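Local coordinates for protein succinate dehydrogenase subunit A (Mycolicibacterium smegmatis, PDB 7D6V) that probably oxidises succinate to fumarate as the FAD-binding flavoprotein subunit of a mycobacterial succinate dehydrogenase, passing electrons on toward quinone, at residues 558-562 and 563-567. Residues are numbered along the deposited sequence; the frame is centred on the assembly and turned at random.
Sequences TESRG and GHTRD
Arg561 and His564 face each other across a tight hairpin-like turn as an antiparallel hydrogen-bonded pair, closed by a type II' turn with Gly562 and Gly563 at its corners. Arg561 N donates to His564 O at 3.0 Å, almost in line with the carbonyl, whereas His564 N reaches Arg561 O at 3.2 Å from above the carbonyl plane. Gly562 has the positive phi that the first corner of a type II' turn requires. Beyond this single bridge the amide of Arg566 is taken by a side chain, the Ser560 hydroxyl, in a nearly straight bond, OG to N 3.0 Å, N-H...O angle 169°. With chi1 at -64°, OG lies opposite its own carbonyl carbon and turns to that amide. The His564 ring, its CG swung anti to the backbone N (chi1 166°), brings an edge to the Glu559 carbonyl, CD2 to O 3.0 Å, while NE2 is bonded to Arg557 O. Farther out, Thr558 and Arg566 run side by side, Thr558 CG2 3.8 Å from Arg566 NH1; Thr558 CA lies above one face of the guanidinium, displaced toward its rim. Within 558-562, Arg561 NE makes a salt bridge to Glu559 OE2 through a weak hydrogen bond (3.3 Å). The turn follows helix 532-556 in the fumarate reductase flavoprotein C-terminal region, and strand 565-566 pairs in parallel with strand 499-500. The Ser560 hydroxyl, accepting from Arg566 N, can donate to Tyr569 O, while Asp568 at Arg566 and Glu559 and Asp573 at Arg561 probably offset the arginines' charge.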
loop_
_atom_site.group_PDB
_atom_site.type_symbol
_atom_site.label_atom_id
_atom_site.label_comp_id
_atom_site.label_asym_id
_atom_site.label_seq_id
_atom_site.Cartn_x
_atom_site.Cartn_y
_atom_site.Cartn_z
ATOM N N THR A 558 -37.152 17.601 2.781
ATOM C CA THR A 558 -37.812 17.534 4.086
ATOM C C THR A 558 -38.381 16.138 4.345
ATOM O O THR A 558 -39.588 15.941 4.471
ATOM C CB THR A 558 -38.900 18.598 4.181
ATOM O OG1 THR A 558 -39.847 18.414 3.121
ATOM C CG2 THR A 558 -38.296 19.983 4.075
ATOM N N GLU A 559 -37.478 15.165 4.430
ATOM C CA GLU A 559 -37.801 13.800 4.830
ATOM C C GLU A 559 -36.482 13.079 5.064
ATOM O O GLU A 559 -35.415 13.569 4.690
ATOM C CB GLU A 559 -38.680 13.094 3.788
ATOM C CG GLU A 559 -38.078 12.933 2.398
ATOM C CD GLU A 559 -37.331 11.631 2.214
ATOM O OE1 GLU A 559 -37.594 10.686 2.977
ATOM O OE2 GLU A 559 -36.493 11.545 1.297
ATOM N N SER A 560 -36.561 11.915 5.701
ATOM C CA SER A 560 -35.379 11.142 6.062
ATOM C C SER A 560 -35.307 9.889 5.201
ATOM O O SER A 560 -36.316 9.207 5.009
ATOM C CB SER A 560 -35.399 10.764 7.542
ATOM O OG SER A 560 -35.342 11.915 8.362
ATOM N N ARG A 561 -34.123 9.598 4.673
ATOM C CA ARG A 561 -33.952 8.423 3.825
ATOM C C ARG A 561 -32.472 8.103 3.734
ATOM O O ARG A 561 -31.693 8.927 3.252
ATOM C CB ARG A 561 -34.541 8.664 2.436
ATOM C CG ARG A 561 -34.654 7.418 1.582
ATOM C CD ARG A 561 -35.160 7.745 0.192
ATOM N NE ARG A 561 -36.452 8.416 0.222
ATOM C CZ ARG A 561 -37.618 7.791 0.135
ATOM N NH1 ARG A 561 -37.656 6.475 0.011
ATOM N NH2 ARG A 561 -38.745 8.481 0.173
ATOM N N GLY A 562 -32.089 6.919 4.188
ATOM C CA GLY A 562 -30.710 6.482 4.050
ATOM C C GLY A 562 -29.757 7.369 4.822
ATOM O O GLY A 562 -29.875 7.541 6.041
ATOM N N GLY A 563 -28.793 7.947 4.109
ATOM C CA GLY A 563 -27.767 8.759 4.733
ATOM C C GLY A 563 -28.177 10.168 5.094
ATOM O O GLY A 563 -27.392 10.878 5.727
ATOM N N HIS A 564 -29.375 10.597 4.708
ATOM C CA HIS A 564 -29.868 11.939 5.000
ATOM C C HIS A 564 -30.930 11.835 6.086
ATOM O O HIS A 564 -32.022 11.312 5.846
ATOM C CB HIS A 564 -30.426 12.604 3.746
ATOM C CG HIS A 564 -31.238 13.829 4.022
ATOM N ND1 HIS A 564 -30.685 14.999 4.494
ATOM C CD2 HIS A 564 -32.563 14.069 3.890
ATOM C CE1 HIS A 564 -31.633 15.905 4.642
ATOM N NE2 HIS A 564 -32.782 15.365 4.281
ATOM N N THR A 565 -30.611 12.338 7.273
ATOM C CA THR A 565 -31.514 12.303 8.413
ATOM C C THR A 565 -31.883 13.725 8.803
ATOM O O THR A 565 -31.000 14.558 9.021
ATOM C CB THR A 565 -30.878 11.581 9.602
ATOM O OG1 THR A 565 -30.195 10.410 9.141
ATOM C CG2 THR A 565 -31.936 11.176 10.604
ATOM N N ARG A 566 -33.179 13.997 8.883
ATOM C CA ARG A 566 -33.693 15.269 9.368
ATOM C C ARG A 566 -34.366 15.042 10.712
ATOM O O ARG A 566 -35.284 14.225 10.819
ATOM C CB ARG A 566 -34.685 15.883 8.379
ATOM C CG ARG A 566 -34.047 16.548 7.177
ATOM C CD ARG A 566 -33.490 17.919 7.514
ATOM N NE ARG A 566 -34.540 18.914 7.700
ATOM C CZ ARG A 566 -34.993 19.716 6.743
ATOM N NH1 ARG A 566 -35.949 20.590 7.010
ATOM N NH2 ARG A 566 -34.494 19.642 5.520
ATOM N N ASP A 567 -33.904 15.760 11.735
ATOM C CA ASP A 567 -34.495 15.608 13.060
ATOM C C ASP A 567 -35.939 16.094 13.085
ATOM O O ASP A 567 -36.796 15.475 13.725
ATOM C CB ASP A 567 -33.658 16.350 14.098
ATOM C CG ASP A 567 -33.915 15.859 15.504
ATOM O OD1 ASP A 567 -33.108 15.051 16.010
ATOM O OD2 ASP A 567 -34.927 16.276 16.102
#